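Local coordinates for protein putative alkaline phosphatase (Pseudomonas fluorescens, PDB 4F1V) that binds phosphate with high affinity in the periplasm and probably delivers it to the membrane components of the PstSACB ABC transporter for import into the cell, at residues G193-L198 with T206-D211; I97-S102 with N123-I128; A260-S263 with A267-P270. All blocks are in the same frame, centred on the assembly; numbering follows the deposited sequence.

Contact 1 (G193-L198 with T206-D211)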
loop_
_atom_site.group_PDB
_atom_site.type_symbol
_atom_site.label_atom_id
_atom_site.label_comp_id
_atom_site.label_asym_id
_atom_site.label_seq_id
_atom_site.Cartn_x
_atom_site.Cartn_y
_atom_site.Cartn_z
ATOM N N GLY A 193 4.637 12.910 7.412
ATOM C CA GLY A 193 4.309 14.345 7.219
ATOM C C GLY A 193 2.804 14.581 7.438
ATOM O O GLY A 193 2.413 15.616 8.040
ATOM N N VAL A 194 1.962 13.673 6.980
ATOM C CA VAL A 194 0.501 13.790 7.236
ATOM C C VAL A 194 0.237 13.669 8.752
ATOM O O VAL A 194 -0.578 14.455 9.275
ATOM C CB VAL A 194 -0.283 12.772 6.406
ATOM C CG1 VAL A 194 -1.668 12.566 7.024
ATOM C CG2 VAL A 194 -0.396 13.232 4.949
ATOM N N MET A 195 0.826 12.688 9.434
ATOM C CA MET A 195 0.565 12.591 10.885
ATOM C C MET A 195 1.009 13.834 11.629
ATOM O O MET A 195 0.350 14.256 12.606
ATOM C CB MET A 195 1.157 11.333 11.449
ATOM C CG MET A 195 0.496 10.061 10.996
ATOM S SD MET A 195 -1.299 9.943 11.318
ATOM C CE MET A 195 -1.346 9.863 13.093
ATOM N N THR A 196 2.142 14.434 11.226
ATOM C CA THR A 196 2.570 15.691 11.822
ATOM C C THR A 196 1.548 16.800 11.616
ATOM O O THR A 196 1.175 17.544 12.517
ATOM C CB THR A 196 3.979 16.077 11.265
ATOM O OG1 THR A 196 4.889 15.075 11.707
ATOM C CG2 THR A 196 4.395 17.475 11.671
ATOM N N ALA A 197 1.025 16.881 10.371
ATOM C CA ALA A 197 0.014 17.882 10.076
ATOM C C ALA A 197 -1.291 17.599 10.838
ATOM O O ALA A 197 -1.981 18.553 11.252
ATOM C CB ALA A 197 -0.254 17.940 8.548
ATOM N N LEU A 198 -1.665 16.344 11.029
ATOM C CA LEU A 198 -2.887 16.040 11.751
ATOM C C LEU A 198 -2.918 16.754 13.120
ATOM O O LEU A 198 -3.944 17.218 13.601
ATOM C CB LEU A 198 -3.004 14.517 11.902
ATOM C CG LEU A 198 -4.370 13.949 12.211
ATOM C CD1 LEU A 198 -5.292 14.008 10.987
ATOM C CD2 LEU A 198 -4.226 12.481 12.667
ATOM N N THR A 206 -7.755 12.143 8.591
ATOM C CA THR A 206 -7.055 11.682 7.370
ATOM C C THR A 206 -7.260 10.166 7.204
ATOM O O THR A 206 -7.962 9.532 7.987
ATOM C CB THR A 206 -5.558 12.071 7.438
ATOM O OG1 THR A 206 -4.955 11.929 6.149
ATOM C CG2 THR A 206 -4.790 11.240 8.413
ATOM N N TYR A 207 -6.594 9.657 6.152
ATOM C CA TYR A 207 -6.487 8.238 5.856
ATOM C C TYR A 207 -5.009 7.866 5.942
ATOM O O TYR A 207 -4.130 8.682 5.636
ATOM C CB TYR A 207 -7.073 7.920 4.446
ATOM C CG TYR A 207 -6.415 8.713 3.340
ATOM C CD1 TYR A 207 -5.339 8.194 2.631
ATOM C CD2 TYR A 207 -6.825 10.013 3.061
ATOM C CE1 TYR A 207 -4.688 8.940 1.646
ATOM C CE2 TYR A 207 -6.181 10.747 2.065
ATOM C CZ TYR A 207 -5.133 10.232 1.357
ATOM O OH TYR A 207 -4.481 10.998 0.419
ATOM N N MET A 208 -4.706 6.623 6.388
ATOM C CA MET A 208 -3.315 6.381 6.827
ATOM C C MET A 208 -2.970 4.904 6.935
ATOM O O MET A 208 -3.791 4.061 7.348
ATOM C CB MET A 208 -3.150 7.020 8.229
ATOM C CG MET A 208 -1.767 7.021 8.835
ATOM S SD MET A 208 -0.461 7.743 7.801
ATOM C CE MET A 208 -1.140 9.359 7.539
ATOM N N SER A 209 -1.702 4.621 6.651
ATOM C CA SER A 209 -1.079 3.363 7.038
ATOM C C SER A 209 -1.461 2.966 8.473
ATOM O O SER A 209 -1.354 3.819 9.372
ATOM C CB SER A 209 0.462 3.525 7.005
ATOM O OG SER A 209 1.089 2.442 7.572
ATOM N N PRO A 210 -1.806 1.707 8.732
ATOM C CA PRO A 210 -2.146 1.337 10.105
ATOM C C PRO A 210 -0.948 1.362 11.019
ATOM O O PRO A 210 -1.115 1.453 12.246
ATOM C CB PRO A 210 -2.765 -0.053 9.940
ATOM C CG PRO A 210 -2.074 -0.593 8.698
ATOM C CD PRO A 210 -1.960 0.593 7.782
ATOM N N ASP A 211 0.254 1.309 10.468
ATOM C CA ASP A 211 1.442 1.522 11.329
ATOM C C ASP A 211 1.476 2.949 11.849
ATOM O O ASP A 211 1.390 3.245 13.031
ATOM C CB ASP A 211 2.717 1.196 10.548
ATOM C CG ASP A 211 3.954 1.603 11.349
ATOM O OD1 ASP A 211 4.888 2.157 10.766
ATOM O OD2 ASP A 211 3.923 1.374 12.611
#

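Contact 2 (I97-S102 with N123-I128)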
loop_
_atom_site.group_PDB
_atom_site.type_symbol
_atom_site.label_atom_id
_atom_site.label_comp_id
_atom_site.label_asym_id
_atom_site.label_seq_id
_atom_site.Cartn_x
_atom_site.Cartn_y
_atom_site.Cartn_z
ATOM N N ILE A 97 -8.272 5.495 9.735
ATOM C CA ILE A 97 -8.826 6.842 9.697
ATOM C C ILE A 97 -8.517 7.531 11.048
ATOM O O ILE A 97 -9.393 7.682 11.911
ATOM C CB ILE A 97 -10.350 6.825 9.406
ATOM C CG1 ILE A 97 -10.687 6.020 8.135
ATOM C CG2 ILE A 97 -10.877 8.270 9.257
ATOM C CD1 ILE A 97 -10.092 6.483 6.846
ATOM N N PRO A 98 -7.240 7.933 11.252
ATOM C CA PRO A 98 -6.889 8.651 12.475
ATOM C C PRO A 98 -7.409 10.106 12.389
ATOM O O PRO A 98 -7.516 10.684 11.326
ATOM C CB PRO A 98 -5.366 8.571 12.520
ATOM C CG PRO A 98 -4.995 8.584 11.033
ATOM C CD PRO A 98 -6.074 7.757 10.373
ATOM N N PHE A 99 -7.645 10.668 13.593
ATOM C CA PHE A 99 -8.123 12.023 13.683
ATOM C C PHE A 99 -7.635 12.675 14.982
ATOM O O PHE A 99 -7.296 11.962 15.934
ATOM C CB PHE A 99 -9.662 12.104 13.572
ATOM C CG PHE A 99 -10.388 11.375 14.687
ATOM C CD1 PHE A 99 -10.716 12.010 15.877
ATOM C CD2 PHE A 99 -10.719 10.004 14.586
ATOM C CE1 PHE A 99 -11.326 11.347 16.919
ATOM C CE2 PHE A 99 -11.308 9.340 15.621
ATOM C CZ PHE A 99 -11.625 9.996 16.805
ATOM N N ASN A 100 -7.639 13.997 15.001
ATOM C CA ASN A 100 -7.253 14.794 16.142
ATOM C C ASN A 100 -8.436 15.643 16.603
ATOM O O ASN A 100 -8.649 16.755 16.117
ATOM C CB ASN A 100 -6.051 15.699 15.744
ATOM C CG ASN A 100 -5.664 16.619 16.849
ATOM O OD1 ASN A 100 -5.862 16.308 18.023
ATOM N ND2 ASN A 100 -5.150 17.788 16.506
ATOM N N LYS A 101 -9.228 15.092 17.528
ATOM C CA LYS A 101 -10.422 15.750 18.076
ATOM C C LYS A 101 -10.736 15.035 19.380
ATOM O O LYS A 101 -11.180 13.884 19.355
ATOM C CB LYS A 101 -11.609 15.731 17.091
ATOM C CG LYS A 101 -12.801 16.539 17.558
ATOM C CD LYS A 101 -12.570 18.015 17.552
ATOM C CE LYS A 101 -13.854 18.768 17.901
ATOM N NZ LYS A 101 -13.681 20.226 17.911
ATOM N N SER A 102 -10.481 15.666 20.528
ATOM C CA SER A 102 -10.572 15.025 21.787
ATOM C C SER A 102 -12.038 14.655 22.155
ATOM O O SER A 102 -13.023 15.217 21.618
ATOM C CB SER A 102 -9.942 15.862 22.893
ATOM O OG SER A 102 -10.740 17.026 23.074
ATOM N N ASN A 123 -18.855 18.540 7.081
ATOM C CA ASN A 123 -17.710 19.368 7.386
ATOM C C ASN A 123 -17.706 19.833 8.834
ATOM O O ASN A 123 -16.902 20.734 9.172
ATOM C CB ASN A 123 -17.543 20.503 6.375
ATOM C CG ASN A 123 -18.730 21.440 6.366
ATOM O OD1 ASN A 123 -19.462 21.512 7.342
ATOM N ND2 ASN A 123 -18.890 22.220 5.309
ATOM N N THR A 124 -18.542 19.259 9.680
ATOM C CA THR A 124 -18.607 19.539 11.115
ATOM C C THR A 124 -18.635 18.245 11.858
ATOM O O THR A 124 -19.196 17.215 11.405
ATOM C CB THR A 124 -19.828 20.372 11.522
ATOM O OG1 THR A 124 -21.006 19.637 11.272
ATOM C CG2 THR A 124 -19.856 21.725 10.800
ATOM N N TRP A 125 -18.077 18.243 13.082
ATOM C CA TRP A 125 -18.099 17.028 13.906
ATOM C C TRP A 125 -19.511 16.696 14.368
ATOM O O TRP A 125 -19.823 15.545 14.651
ATOM C CB TRP A 125 -17.109 17.221 15.081
ATOM C CG TRP A 125 -15.663 17.178 14.594
ATOM C CD1 TRP A 125 -14.876 18.208 14.240
ATOM C CD2 TRP A 125 -14.910 15.987 14.336
ATOM N NE1 TRP A 125 -13.643 17.724 13.789
ATOM C CE2 TRP A 125 -13.647 16.393 13.832
ATOM C CE3 TRP A 125 -15.162 14.649 14.500
ATOM C CZ2 TRP A 125 -12.636 15.453 13.460
ATOM C CZ3 TRP A 125 -14.154 13.708 14.169
ATOM C CH2 TRP A 125 -12.932 14.149 13.641
ATOM N N ASP A 126 -20.381 17.717 14.473
ATOM C CA ASP A 126 -21.798 17.552 14.743
ATOM C C ASP A 126 -22.477 16.615 13.739
ATOM O O ASP A 126 -23.506 15.951 14.038
ATOM C CB ASP A 126 -22.551 18.894 14.652
ATOM C CG ASP A 126 -21.888 20.016 15.359
ATOM O OD1 ASP A 126 -20.738 20.292 14.921
ATOM O OD2 ASP A 126 -22.490 20.606 16.231
ATOM N N GLY A 127 -21.915 16.622 12.503
ATOM C CA GLY A 127 -22.493 15.892 11.403
ATOM C C GLY A 127 -22.122 14.413 11.347
ATOM O O GLY A 127 -22.581 13.717 10.450
ATOM N N ILE A 128 -21.319 13.939 12.280
ATOM C CA ILE A 128 -21.022 12.521 12.504
ATOM C C ILE A 128 -21.892 12.110 13.668
ATOM O O ILE A 128 -21.757 12.649 14.772
ATOM C CB ILE A 128 -19.532 12.301 12.740
ATOM C CG1 ILE A 128 -18.662 12.730 11.551
ATOM C CG2 ILE A 128 -19.316 10.836 13.126
ATOM C CD1 ILE A 128 -17.181 12.809 11.865
#

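Contact 3 (A260-S263 with A267-P270)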
loop_
_atom_site.group_PDB
_atom_site.type_symbol
_atom_site.label_atom_id
_atom_site.label_comp_id
_atom_site.label_asym_id
_atom_site.label_seq_id
_atom_site.Cartn_x
_atom_site.Cartn_y
_atom_site.Cartn_z
ATOM N N ALA A 260 -2.566 -19.109 -15.681
ATOM C CA ALA A 260 -2.248 -18.853 -17.088
ATOM C C ALA A 260 -1.825 -17.420 -17.356
ATOM O O ALA A 260 -1.340 -17.069 -18.450
ATOM C CB ALA A 260 -3.461 -19.145 -17.957
ATOM N N ASP A 261 -1.983 -16.524 -16.388
ATOM C CA ASP A 261 -1.736 -15.077 -16.505
ATOM C C ASP A 261 -0.476 -14.633 -15.788
ATOM O O ASP A 261 -0.176 -13.448 -15.773
ATOM C CB ASP A 261 -2.918 -14.281 -15.988
ATOM C CG ASP A 261 -4.217 -14.574 -16.697
ATOM O OD1 ASP A 261 -4.166 -14.885 -17.862
ATOM O OD2 ASP A 261 -5.285 -14.490 -15.978
ATOM N N ARG A 262 0.257 -15.587 -15.212
ATOM C CA ARG A 262 1.379 -15.238 -14.298
ATOM C C ARG A 262 2.535 -14.524 -14.993
ATOM O O ARG A 262 3.305 -13.873 -14.294
ATOM C CB ARG A 262 1.805 -16.444 -13.508
ATOM C CG ARG A 262 0.811 -16.786 -12.407
ATOM C CD ARG A 262 1.151 -18.083 -11.703
ATOM N NE ARG A 262 0.014 -18.399 -10.794
ATOM C CZ ARG A 262 -0.212 -19.634 -10.358
ATOM N NH1 ARG A 262 0.619 -20.613 -10.548
ATOM N NH2 ARG A 262 -1.361 -19.884 -9.714
ATOM N N SER A 263 2.634 -14.561 -16.325
ATOM C CA SER A 263 3.698 -13.797 -16.976
ATOM C C SER A 263 3.348 -12.328 -17.060
ATOM O O SER A 263 4.195 -11.512 -17.472
ATOM C CB SER A 263 4.008 -14.341 -18.357
ATOM O OG SER A 263 2.931 -14.108 -19.250
ATOM N N ALA A 267 -1.268 -9.201 -13.114
ATOM C CA ALA A 267 -2.097 -10.271 -12.582
ATOM C C ALA A 267 -1.749 -10.616 -11.171
ATOM O O ALA A 267 -2.532 -11.318 -10.488
ATOM C CB ALA A 267 -2.004 -11.463 -13.474
ATOM N N TRP A 268 -0.570 -10.231 -10.682
ATOM C CA TRP A 268 -0.088 -10.638 -9.383
ATOM C C TRP A 268 -0.620 -9.806 -8.221
ATOM O O TRP A 268 -0.560 -10.241 -7.094
ATOM C CB TRP A 268 1.446 -10.580 -9.385
ATOM C CG TRP A 268 2.028 -11.835 -10.040
ATOM C CD1 TRP A 268 2.267 -12.034 -11.381
ATOM C CD2 TRP A 268 2.354 -13.061 -9.398
ATOM N NE1 TRP A 268 2.720 -13.307 -11.593
ATOM C CE2 TRP A 268 2.786 -13.989 -10.423
ATOM C CE3 TRP A 268 2.350 -13.521 -8.067
ATOM C CZ2 TRP A 268 3.214 -15.289 -10.118
ATOM C CZ3 TRP A 268 2.741 -14.826 -7.785
ATOM C CH2 TRP A 268 3.148 -15.689 -8.809
ATOM N N VAL A 269 -1.046 -8.558 -8.503
ATOM C CA VAL A 269 -1.490 -7.658 -7.401
ATOM C C VAL A 269 -3.006 -7.659 -7.345
ATOM O O VAL A 269 -3.674 -7.084 -8.222
ATOM C CB VAL A 269 -0.980 -6.212 -7.577
ATOM C CG1 VAL A 269 -1.561 -5.331 -6.472
ATOM C CG2 VAL A 269 0.540 -6.210 -7.570
ATOM N N PRO A 270 -3.609 -8.260 -6.314
ATOM C CA PRO A 270 -5.072 -8.200 -6.215
ATOM C C PRO A 270 -5.484 -6.796 -5.819
ATOM O O PRO A 270 -4.825 -6.155 -5.002
ATOM C CB PRO A 270 -5.406 -9.165 -5.045
ATOM C CG PRO A 270 -4.132 -9.994 -4.873
ATOM C CD PRO A 270 -3.009 -9.037 -5.224
#

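Contact 1 (G193-L198 with T206-D211)
The two backbones come closest at Leu198, on the last turn of helix 190-198, and Thr206, just past strand 204-205, with a CA-CA separation of 7.5 Å; from there the extended run 206-208 passes alongside the helix. Val194, Met195 and Leu198 face Thr206 and Met208. The Thr206 methyl CG2 packs on Val194 and, at 3.8 Å, on Leu198 CD1 in the conformer described, while OG1 hydrogen-bonds Val140 O of strand 138-142 and also touches Val194 CG1. Met208 starts straight out from the main chain, CG anti to the backbone N (chi1 -174°), then folds at its next two torsions, which tucks CE in between Val194 and Met195. The methionines cross at a slant, sulfur against carbon, with Met195 SD 3.8 Å from Met208 CE and 3.9 Å from Met208 CG. Val194 CG1 faces the same methyl, but with two valine conformers the very close approach is doubtful. Tyr207, on the other side of the run, hydrogen-bonds the backbone N of Arg142, a phosphate-pocket residue. All this lies in one lobe of the Venus flytrap fold, the Met208 side chain about 8 Å from the bound hydrogenphosphate; Val194 also touches Val140 and Ala188 of the neighbouring sheet. Contact between helix and loop is thus apolar and rests on the fit of methyls and thioethers, while the one buried hydroxyl among them is satisfied by the sheet.

Contact 2 (I97-S102 with N123-I128)
Lys101 NZ hydrogen-bonds Thr134 O, which is consistent with its chain lying along the indole of Trp125; a further ion pair with Asp202 is long and weak. The setting is the margin of a lobe in this Venus flytrap phosphate-binding protein: 99-100 is an outermost strand of a four-stranded mixed sheet, and Trp125 opens a short 3-10 turn that follows helix 111-119. Lys101 leaves its backbone with CG anti to N (chi1 -173°), which sets CG over one face of the indole, 3.9 Å from the centroid of the five-membered ring of Trp125 in a CH-pi contact only 12° off the normal; the bend at the next torsion then lays CD and CE along it. CB sits nearer the six-membered ring, 3.8 Å from Trp125 CZ2, and CE reaches the other end of the indole, 3.8 Å from Trp125 CD1. Lysine carbons thus line one face of the indole from CZ2 to CD1, and NE1 of Trp125 hydrogen-bonds Gly203 O, which should limit rotation of the indole. Trp125, like Thr124 and Asp126, has an alternate conformer; the distances hold for the copy described. Phe99 meets the six-membered ring obliquely, at Trp125 CH2, with centroids 5.5 Å apart and planes at 48°. Its closest atom is CD1, 3.8 Å from Trp125 CH2.

Contact 3 (A260-S263 with A267-P270)
The hydrogen bond from Trp268 NE1 to Arg262 O is the polar link here, 2.8 Å long and nearly straight, with an angle of 163° at the hydrogen. The carbonyl oxygen lies at the edge of the indole, almost exactly in its plane, and the donor meets it on a lone pair, in the carbonyl plane, at a C=O...N angle of 121°. The in-plane geometry on both sides favours this orientation of the ring.

Apolar contact comes from the same two residues. The aliphatic part of Arg262 passes the indole at about a right angle, CG approaching Trp268 CZ2 to 3.6 Å and CD standing 3.8 Å from the same carbon. CG is placed beside the backbone N (chi1 -75°) and the chain then extends as far as NE, which carries the guanidinium beyond the ring to where NH2 hydrogen-bonds Pro257 O. All of this belongs to the long connection between helix 248-252 and strand 272-273 in the lobe of the Venus flytrap fold built round the five-stranded mixed sheet. Trp268 lies between Arg262 and the body of the lobe, touching Val88 of strand 85-94 and meeting the ring of Phe349 at the end of helix 339-349, while Arg262 rests on Thr344 and Ser348 of that helix.

Van der Waals contact at the margin is supplied by Ala267. Its methyl points at the preceding turn, where CB is 3.5 Å from Asp261 O and, in the conformer described, 3.9 Å from Asp261 CB.

From the N terminus, contact 2 comes first, its 20-residue loop carrying helix 111-119 and closing back near the edge strand 99-100. Contact 1 follows, joining helix 190-198 to the run after strand 204-205 across seven residues, and contact 3 closes a three-residue loop within the connection from helix 248-252 to strand 272-273. All are in series; none nests or crosses. Contacts 1 and 2 share one lobe and touch: Thr206 N lies 3.1 Å from Pro98 O and Leu198 O 3.2 Å from Asn100 ND2, both probable hydrogen bonds. Contact 3 belongs to the other lobe, its centre about 31 Å from that of contact 1 and about 40 Å from that of contact 2.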